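Local coordinates for fatty acid CoA ligase (Marinactinospora thermotolerans, PDB 6SQ8), which belongs to the ANL superfamily of AMP-binding enzymes, with a large N-terminal and a small C-terminal domain, and binds adenosine monophosphate, at residues 306-310 / 311-315; 417-420 / 421-424; 246-249 / 250-253; 176-179 / 180-183. All coordinates share one frame; numbering follows the deposited sequence.

How the interactions relate
All four contacts are local and partly buried, and none touches another. Interactions 3 and 4 are turns of helix built on backbone bonds between residues four apart. Interactions 1 and 2 follow the end of a strand and of a helix, and there side chains bond to the backbone. Interactions 1 and 3 lie near both bound ligands, and interaction 4 comes within about 4 Å of the acid. The centres of interactions 3 and 4 are about 27 Å apart. Interactions 1, 2 and 3 all pack against helix 279-289. Interaction 2 is in the C-terminal domain; the others are in the main AMP-binding part. Interaction 4 also faces helix 5-13, where its polar side chains meet an arginine.

Interaction 1: 306-310 / 311-315; sequences AALTP and DDHAR
The His313 ring carries Leu308 CD2 over one face, 3.8 Å from the ring centroid, in a CH-pi contact. The methyl is offset toward the rim and lies nearest CE1. At the ring edge, ND1 donates to Thr309 O at 2.9 Å, and the oxygen is almost in the ring plane. NE2 is bonded to Tyr272 OH outside the segments. Bonds at both nitrogens fix the rotation of the ring.

Thr309 O takes a second bond, from His313 N at 3.1 Å. The two donors reach the oxygen from opposite faces of its carbonyl plane.

Asp312 faces back toward the strand end. Its OD2 accepts from Thr309 N at 2.8 Å in a nearly straight bond (171°), met on the anti side of the carboxylate and 33° out of its plane. In exchange, Asp312 N donates to Thr309 OG1 at 2.9 Å. Thr309 chi1 of 72° sets OG1 between its own N and carbonyl carbon, facing that amide. The exchange has the pattern of a capping box, here on a short 3-10 turn. Asp312 CB also packs on Leu308 CD1 at 3.5 Å.

The turn follows strand 303-308, and Pro310 O is tied to Arg286 of helix 279-289. Two side chains thus pair with the backbone polar groups of Thr309, so the N-H and the C=O of Thr309 are both satisfied as the chain leaves the strand.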
loop_
_atom_site.group_PDB
_atom_site.type_symbol
_atom_site.label_atom_id
_atom_site.label_comp_id
_atom_site.label_asym_id
_atom_site.label_seq_id
_atom_site.Cartn_x
_atom_site.Cartn_y
_atom_site.Cartn_z
ATOM N N ALA A 306 2.393 -8.995 -7.542
ATOM C CA ALA A 306 1.404 -9.832 -8.232
ATOM C C ALA A 306 0.031 -9.162 -8.249
ATOM O O ALA A 306 -0.235 -8.236 -7.489
ATOM C CB ALA A 306 1.318 -11.168 -7.558
ATOM N N ALA A 307 -0.815 -9.644 -9.166
ATOM C CA ALA A 307 -2.184 -9.192 -9.256
ATOM C C ALA A 307 -3.113 -10.364 -9.584
ATOM O O ALA A 307 -2.731 -11.321 -10.220
ATOM C CB ALA A 307 -2.309 -8.077 -10.264
ATOM N N LEU A 308 -4.345 -10.255 -9.089
ATOM C CA LEU A 308 -5.419 -11.194 -9.315
ATOM C C LEU A 308 -6.463 -10.476 -10.174
ATOM O O LEU A 308 -7.006 -9.456 -9.738
ATOM C CB LEU A 308 -5.980 -11.618 -7.953
ATOM C CG LEU A 308 -6.925 -12.815 -7.947
ATOM C CD1 LEU A 308 -6.186 -14.116 -8.182
ATOM C CD2 LEU A 308 -7.679 -12.901 -6.630
ATOM N N THR A 309 -6.699 -11.004 -11.386
ATOM C CA THR A 309 -7.525 -10.337 -12.399
ATOM C C THR A 309 -9.008 -10.529 -12.080
ATOM O O THR A 309 -9.382 -11.359 -11.253
ATOM C CB THR A 309 -7.270 -10.892 -13.806
ATOM O OG1 THR A 309 -7.840 -12.209 -13.891
ATOM C CG2 THR A 309 -5.792 -10.901 -14.160
ATOM N N PRO A 310 -9.914 -9.769 -12.731
ATOM C CA PRO A 310 -11.349 -9.998 -12.553
ATOM C C PRO A 310 -11.802 -11.408 -12.965
ATOM O O PRO A 310 -12.713 -11.953 -12.370
ATOM C CB PRO A 310 -11.999 -8.926 -13.430
ATOM C CG PRO A 310 -10.918 -7.865 -13.567
ATOM C CD PRO A 310 -9.613 -8.619 -13.594
ATOM N N ASP A 311 -11.150 -11.998 -13.964
ATOM C CA ASP A 311 -11.510 -13.360 -14.390
ATOM C C ASP A 311 -10.971 -14.369 -13.371
ATOM O O ASP A 311 -11.610 -15.390 -13.159
ATOM C CB ASP A 311 -10.990 -13.706 -15.784
ATOM C CG ASP A 311 -11.615 -12.947 -16.936
ATOM O OD1 ASP A 311 -12.653 -12.278 -16.735
ATOM O OD2 ASP A 311 -11.043 -13.052 -18.039
ATOM N N ASP A 312 -9.807 -14.093 -12.758
ATOM C CA ASP A 312 -9.272 -14.927 -11.678
ATOM C C ASP A 312 -10.267 -14.979 -10.507
ATOM O O ASP A 312 -10.390 -16.006 -9.861
ATOM C CB ASP A 312 -7.922 -14.416 -11.149
ATOM C CG ASP A 312 -6.750 -14.468 -12.119
ATOM O OD1 ASP A 312 -6.731 -15.386 -12.951
ATOM O OD2 ASP A 312 -5.842 -13.602 -11.988
ATOM N N HIS A 313 -10.955 -13.861 -10.230
ATOM C CA HIS A 313 -11.902 -13.720 -9.105
ATOM C C HIS A 313 -13.175 -14.561 -9.311
ATOM O O HIS A 313 -14.031 -14.641 -8.427
ATOM C CB HIS A 313 -12.319 -12.253 -8.932
ATOM C CG HIS A 313 -11.421 -11.410 -8.098
ATOM N ND1 HIS A 313 -10.299 -10.808 -8.606
ATOM C CD2 HIS A 313 -11.514 -11.025 -6.806
ATOM C CE1 HIS A 313 -9.724 -10.107 -7.651
ATOM N NE2 HIS A 313 -10.441 -10.225 -6.543
ATOM N N ALA A 314 -13.336 -15.148 -10.501
ATOM C CA ALA A 314 -14.497 -15.943 -10.832
ATOM C C ALA A 314 -14.188 -17.434 -10.632
ATOM O O ALA A 314 -14.960 -18.265 -11.064
ATOM C CB ALA A 314 -14.922 -15.644 -12.250
ATOM N N ARG A 315 -13.060 -17.766 -10.003
ATOM C CA ARG A 315 -12.753 -19.127 -9.572
ATOM C C ARG A 315 -12.613 -19.119 -8.044
ATOM O O ARG A 315 -11.720 -18.481 -7.519
ATOM C CB ARG A 315 -11.452 -19.621 -10.221
ATOM C CG ARG A 315 -11.319 -19.407 -11.728
ATOM C CD ARG A 315 -11.990 -20.418 -12.642
ATOM N NE ARG A 315 -11.545 -21.801 -12.455
ATOM C CZ ARG A 315 -11.733 -22.795 -13.332
ATOM N NH1 ARG A 315 -12.243 -22.542 -14.535
ATOM N NH2 ARG A 315 -11.393 -24.029 -12.992
#

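Interaction 2: 417-420 / 421-424; sequences TEHP and DVRA
A first torsion of -166° in His419 carries its ring toward Asp421, with ND1 facing the Asp421 amide. Asp421 N donates to His419 ND1 at 3.1 Å. The bond is fairly straight, and the donor lies 23° out of the ring plane. In Asp421, the first torsion places the carboxylate beside its own N, and OD2 comes 3.3 Å from His419 CE1. The ring and carboxylate planes stand 56° apart.

The backbone makes a type I beta turn here, closed by Val422 N to His419 O at 3.2 Å. The donor lies well above the carbonyl plane. This turn leads from helix 409-418 into strand 422-432 of the C-terminal domain. Just after it, Arg423 and Ala424 both face Val444, a classic beta bulge.

On the inner side, Val422 CG2 meets His419 CB at 4.0 Å, and both residues touch Leu456 of helix 453-463. Thr417 CG2 packs on Ala424 CA at 3.7 Å. Its OG1 bonds back to the carbonyls of Glu413 and His414 in its own helix. A water donates to Asp421 OD1 and weakly to Pro420 O.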
loop_
_atom_site.group_PDB
_atom_site.type_symbol
_atom_site.label_atom_id
_atom_site.label_comp_id
_atom_site.label_asym_id
_atom_site.label_seq_id
_atom_site.Cartn_x
_atom_site.Cartn_y
_atom_site.Cartn_z
ATOM N N THR A 417 -13.799 -17.384 8.674
ATOM C CA THR A 417 -14.538 -16.313 7.990
ATOM C C THR A 417 -15.509 -16.878 6.943
ATOM O O THR A 417 -16.456 -16.175 6.557
ATOM C CB THR A 417 -13.610 -15.247 7.392
ATOM O OG1 THR A 417 -12.665 -15.856 6.512
ATOM C CG2 THR A 417 -12.886 -14.450 8.459
ATOM N N GLU A 418 -15.295 -18.130 6.500
ATOM C CA GLU A 418 -16.233 -18.817 5.617
ATOM C C GLU A 418 -17.581 -18.986 6.318
ATOM O O GLU A 418 -18.604 -19.034 5.658
ATOM C CB GLU A 418 -15.764 -20.215 5.214
ATOM C CG GLU A 418 -14.880 -20.280 3.984
ATOM C CD GLU A 418 -15.316 -19.447 2.789
ATOM O OE1 GLU A 418 -16.503 -19.586 2.357
ATOM O OE2 GLU A 418 -14.460 -18.649 2.300
ATOM N N HIS A 419 -17.576 -19.115 7.647
ATOM C CA HIS A 419 -18.833 -19.192 8.392
ATOM C C HIS A 419 -19.660 -17.942 8.107
ATOM O O HIS A 419 -19.126 -16.827 8.062
ATOM C CB HIS A 419 -18.588 -19.390 9.893
ATOM C CG HIS A 419 -19.809 -19.797 10.649
ATOM N ND1 HIS A 419 -20.771 -18.876 11.049
ATOM C CD2 HIS A 419 -20.211 -21.007 11.095
ATOM C CE1 HIS A 419 -21.739 -19.520 11.682
ATOM N NE2 HIS A 419 -21.422 -20.828 11.718
ATOM N N PRO A 420 -20.968 -18.105 7.832
ATOM C CA PRO A 420 -21.801 -16.984 7.403
ATOM C C PRO A 420 -22.012 -15.895 8.456
ATOM O O PRO A 420 -22.384 -14.778 8.096
ATOM C CB PRO A 420 -23.142 -17.632 7.039
ATOM C CG PRO A 420 -23.135 -18.938 7.790
ATOM C CD PRO A 420 -21.686 -19.376 7.813
ATOM N N ASP A 421 -21.767 -16.227 9.731
ATOM C CA ASP A 421 -22.037 -15.313 10.869
ATOM C C ASP A 421 -20.729 -14.654 11.338
ATOM O O ASP A 421 -20.716 -13.917 12.320
ATOM C CB ASP A 421 -22.777 -16.052 11.988
ATOM C CG ASP A 421 -24.149 -16.564 11.565
ATOM O OD1 ASP A 421 -24.828 -15.842 10.819
ATOM O OD2 ASP A 421 -24.535 -17.702 11.957
ATOM N N VAL A 422 -19.627 -14.904 10.628
ATOM C CA VAL A 422 -18.319 -14.324 10.910
ATOM C C VAL A 422 -17.902 -13.462 9.715
ATOM O O VAL A 422 -17.963 -13.911 8.555
ATOM C CB VAL A 422 -17.284 -15.432 11.162
ATOM C CG1 VAL A 422 -15.900 -14.860 11.329
ATOM C CG2 VAL A 422 -17.666 -16.320 12.332
ATOM N N ARG A 423 -17.466 -12.229 10.024
ATOM C CA ARG A 423 -17.048 -11.212 9.061
ATOM C C ARG A 423 -15.508 -11.124 9.007
ATOM O O ARG A 423 -14.964 -10.883 7.938
ATOM C CB ARG A 423 -17.711 -9.885 9.450
ATOM C CG ARG A 423 -18.359 -9.111 8.318
ATOM C CD ARG A 423 -19.779 -9.552 7.972
ATOM N NE ARG A 423 -19.791 -10.851 7.296
ATOM C CZ ARG A 423 -20.870 -11.569 6.998
ATOM N NH1 ARG A 423 -22.071 -11.015 7.014
ATOM N NH2 ARG A 423 -20.732 -12.847 6.678
ATOM N N ALA A 424 -14.806 -11.338 10.131
ATOM C CA ALA A 424 -13.325 -11.173 10.184
ATOM C C ALA A 424 -12.728 -12.012 11.302
ATOM O O ALA A 424 -13.393 -12.366 12.214
ATOM C CB ALA A 424 -12.960 -9.720 10.395
HETATM O O HOH W 1 -24.987 -13.506 9.886
#

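Interaction 3: 246-249 / 250-253; sequences APNW and LYQL
Pro247 O meets Tyr251 in two ways. It accepts from Tyr251 N at 3.1 Å. It also lies 3.2 Å above the Tyr251 ring, over its centre. The ring therefore covers the first turn of the helix. Its hydroxyl is satisfied elsewhere, since Tyr251 OH is hydrogen-bonded to Val278 N. Pro247 CB reaches the same end of the ring, 4.0 Å from Tyr251 CZ.

The same four-residue spacing continues along the backbone. Leu250 N donates to Ala246 O at 3.1 Å. Gln252 N donates to Asn248 O, and Leu253 N donates to Trp249 O at 2.9 Å. Ala246 holds the N-cap position, and its oxygen also takes a weak bond from Trp249 N. Pro247, the first helical residue, has no N-H that would need an acceptor.

Helix 247-255 is the connection of a beta-alpha-beta unit between parallel strands 242-245 and 269-273. Pro247 is close to the nucleotide: its side chain lies about 6 Å from the bound AMP. Leu250 faces inward on Val270 and Tyr272 of the second strand and on helix 279-289.

Asn248 OD1 approaches the Tyr251 ring at CE2, 3.7 Å away, with the amide and ring planes 62° apart. On another side of the helix, Gln252 OE1 comes obliquely to the Trp249 ring, 4.3 Å from CD1. Trp249 has Ala246 CB over the centre of one face, and its ring stacks with that of Phe226.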
loop_
_atom_site.group_PDB
_atom_site.type_symbol
_atom_site.label_atom_id
_atom_site.label_comp_id
_atom_site.label_asym_id
_atom_site.label_seq_id
_atom_site.Cartn_x
_atom_site.Cartn_y
_atom_site.Cartn_z
ATOM N N ALA A 246 -8.375 0.019 0.103
ATOM C CA ALA A 246 -8.019 -0.975 1.106
ATOM C C ALA A 246 -9.096 -2.052 1.091
ATOM O O ALA A 246 -10.250 -1.760 0.785
ATOM C CB ALA A 246 -7.904 -0.352 2.474
ATOM N N PRO A 247 -8.758 -3.326 1.387
ATOM C CA PRO A 247 -9.751 -4.396 1.342
ATOM C C PRO A 247 -11.039 -4.089 2.115
ATOM O O PRO A 247 -12.117 -4.339 1.591
ATOM C CB PRO A 247 -8.982 -5.578 1.933
ATOM C CG PRO A 247 -7.547 -5.314 1.532
ATOM C CD PRO A 247 -7.408 -3.819 1.702
ATOM N N ASN A 248 -10.928 -3.532 3.326
ATOM C CA ASN A 248 -12.115 -3.256 4.136
ATOM C C ASN A 248 -13.029 -2.268 3.395
ATOM O O ASN A 248 -14.246 -2.354 3.504
ATOM C CB ASN A 248 -11.772 -2.703 5.519
ATOM C CG ASN A 248 -11.257 -3.753 6.490
ATOM O OD1 ASN A 248 -11.509 -4.950 6.361
ATOM N ND2 ASN A 248 -10.501 -3.328 7.486
ATOM N N TRP A 249 -12.424 -1.342 2.649
ATOM C CA TRP A 249 -13.162 -0.341 1.880
ATOM C C TRP A 249 -13.918 -1.015 0.729
ATOM O O TRP A 249 -15.028 -0.629 0.393
ATOM C CB TRP A 249 -12.240 0.768 1.347
ATOM C CG TRP A 249 -11.459 1.506 2.386
ATOM C CD1 TRP A 249 -11.513 1.341 3.739
ATOM C CD2 TRP A 249 -10.493 2.545 2.150
ATOM N NE1 TRP A 249 -10.638 2.194 4.359
ATOM C CE2 TRP A 249 -10.003 2.949 3.410
ATOM C CE3 TRP A 249 -9.984 3.160 1.005
ATOM C CZ2 TRP A 249 -9.040 3.946 3.549
ATOM C CZ3 TRP A 249 -9.035 4.144 1.146
ATOM C CH2 TRP A 249 -8.563 4.526 2.399
ATOM N N LEU A 250 -13.282 -2.004 0.101
ATOM C CA LEU A 250 -13.930 -2.769 -0.920
ATOM C C LEU A 250 -15.226 -3.331 -0.350
ATOM O O LEU A 250 -16.285 -3.162 -0.941
ATOM C CB LEU A 250 -13.030 -3.916 -1.375
ATOM C CG LEU A 250 -13.698 -4.864 -2.359
ATOM C CD1 LEU A 250 -14.100 -4.134 -3.634
ATOM C CD2 LEU A 250 -12.800 -6.036 -2.670
ATOM N N TYR A 251 -15.120 -4.001 0.799
ATOM C CA TYR A 251 -16.282 -4.668 1.375
ATOM C C TYR A 251 -17.368 -3.620 1.661
ATOM O O TYR A 251 -18.524 -3.844 1.313
ATOM C CB TYR A 251 -15.930 -5.506 2.614
ATOM C CG TYR A 251 -14.663 -6.325 2.549
ATOM C CD1 TYR A 251 -14.256 -6.980 1.395
ATOM C CD2 TYR A 251 -13.867 -6.450 3.677
ATOM C CE1 TYR A 251 -13.078 -7.719 1.361
ATOM C CE2 TYR A 251 -12.694 -7.191 3.662
ATOM C CZ TYR A 251 -12.293 -7.828 2.502
ATOM O OH TYR A 251 -11.123 -8.533 2.530
ATOM N N GLN A 252 -16.996 -2.476 2.257
ATOM C CA GLN A 252 -17.953 -1.418 2.577
ATOM C C GLN A 252 -18.646 -0.904 1.313
ATOM O O GLN A 252 -19.832 -0.630 1.331
ATOM C CB GLN A 252 -17.276 -0.244 3.275
ATOM C CG GLN A 252 -16.987 -0.495 4.744
ATOM C CD GLN A 252 -16.233 0.654 5.356
ATOM O OE1 GLN A 252 -15.140 0.468 5.880
ATOM N NE2 GLN A 252 -16.819 1.843 5.291
ATOM N N LEU A 253 -17.889 -0.745 0.229
ATOM C CA LEU A 253 -18.436 -0.227 -1.017
ATOM C C LEU A 253 -19.398 -1.255 -1.626
ATOM O O LEU A 253 -20.512 -0.924 -2.000
ATOM C CB LEU A 253 -17.275 0.081 -1.965
ATOM C CG LEU A 253 -17.622 0.845 -3.238
ATOM C CD1 LEU A 253 -18.104 2.238 -2.930
ATOM C CD2 LEU A 253 -16.396 0.939 -4.119
#

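Interaction 4: 176-179 / 180-183; sequences TAMS and ACVD
The backbone is helical, with Ala180 N donating to Thr176 O at 3.0 Å and Cys181 N to Ala177 O at 3.1 Å, each across four residues. The next amide is held less firmly. Val182 N is shared between Met178 O and Ser179 O, and both bonds are weak. These residues form about two turns in the first part of helix 175-189.

The side chains divide by face. Met178 and Cys181 meet through their sulfurs, with SD 4.4 Å from SG, a loose apolar contact. In Cys181, chi1 of -71° keeps SG beside its own backbone N, and SG lies 3.4 Å from Ala177 O. Both residues also touch Glu208 of helix 205-215. The Cys181 side chain is about 4 Å from the bound 1-ethanoyl-9H-pyrido[3,4-b]indole-3-carboxylic acid. Ala180 CB rests on the preceding turn, 3.4 Å from Ala177 O. Val182 CG2 lies alongside Met178 O at 3.6 Å, and its side chain packs on Tyr6 of helix 5-13.

Ser179 and Asp183 form the polar edge. Their nearest approach is Asp183 OD2 to Ser179 O at 3.4 Å, two acceptors with no bond between them. Both side chains are satisfied by Arg9 instead. Ser179 OG bonds to Arg9 NH1, and Asp183 OD1 makes a salt bridge with Arg9 NH2. The guanidinium thus spans two residues one turn apart and joins this helix to helix 5-13. The chemistry is therefore split: Cys181 lies near the ligand, with Met178 beside it, while Ser179 and Asp183 turn to the arginine.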
loop_
_atom_site.group_PDB
_atom_site.type_symbol
_atom_site.label_atom_id
_atom_site.label_comp_id
_atom_site.label_asym_id
_atom_site.label_seq_id
_atom_site.Cartn_x
_atom_site.Cartn_y
_atom_site.Cartn_z
ATOM N N THR A 176 14.719 4.373 -11.516
ATOM C CA THR A 176 14.515 3.293 -12.475
ATOM C C THR A 176 13.361 2.401 -12.026
ATOM O O THR A 176 12.528 2.006 -12.830
ATOM C CB THR A 176 15.742 2.389 -12.623
ATOM O OG1 THR A 176 16.865 3.218 -12.901
ATOM C CG2 THR A 176 15.576 1.365 -13.725
ATOM N N ALA A 177 13.370 2.065 -10.739
ATOM C CA ALA A 177 12.363 1.222 -10.138
ATOM C C ALA A 177 10.971 1.864 -10.288
ATOM O O ALA A 177 10.025 1.171 -10.637
ATOM C CB ALA A 177 12.726 0.962 -8.689
ATOM N N MET A 178 10.869 3.176 -10.054
ATOM C CA MET A 178 9.584 3.882 -10.138
ATOM C C MET A 178 9.107 3.935 -11.593
ATOM O O MET A 178 7.898 3.904 -11.849
ATOM C CB MET A 178 9.657 5.312 -9.589
ATOM C CG MET A 178 9.761 5.364 -8.068
ATOM S SD MET A 178 8.701 4.148 -7.227
ATOM C CE MET A 178 8.092 5.170 -5.887
ATOM N N SER A 179 10.055 4.012 -12.537
ATOM C CA SER A 179 9.720 3.946 -13.954
ATOM C C SER A 179 9.151 2.559 -14.289
ATOM O O SER A 179 8.175 2.454 -15.042
ATOM C CB SER A 179 10.900 4.274 -14.833
ATOM O OG SER A 179 10.487 4.453 -16.188
ATOM N N ALA A 180 9.754 1.499 -13.731
ATOM C CA ALA A 180 9.291 0.143 -13.971
ATOM C C ALA A 180 7.856 -0.021 -13.455
ATOM O O ALA A 180 7.056 -0.729 -14.074
ATOM C CB ALA A 180 10.232 -0.859 -13.328
ATOM N N CYS A 181 7.535 0.649 -12.341
ATOM C CA CYS A 181 6.206 0.605 -11.743
ATOM C C CYS A 181 5.155 1.138 -12.715
ATOM O O CYS A 181 4.027 0.674 -12.695
ATOM C CB CYS A 181 6.147 1.394 -10.443
ATOM S SG CYS A 181 7.053 0.580 -9.104
ATOM N N VAL A 182 5.518 2.096 -13.564
ATOM C CA VAL A 182 4.558 2.598 -14.550
ATOM C C VAL A 182 4.208 1.463 -15.521
ATOM O O VAL A 182 3.040 1.250 -15.866
ATOM C CB VAL A 182 5.066 3.857 -15.274
ATOM C CG1 VAL A 182 4.054 4.370 -16.286
ATOM C CG2 VAL A 182 5.427 4.965 -14.292
ATOM N N ASP A 183 5.230 0.713 -15.937
ATOM C CA ASP A 183 5.058 -0.375 -16.917
ATOM C C ASP A 183 4.208 -1.501 -16.298
ATOM O O ASP A 183 3.322 -2.061 -16.960
ATOM C CB ASP A 183 6.408 -0.854 -17.442
ATOM C CG ASP A 183 7.183 0.222 -18.193
ATOM O OD1 ASP A 183 6.640 0.758 -19.171
ATOM O OD2 ASP A 183 8.348 0.503 -17.785
#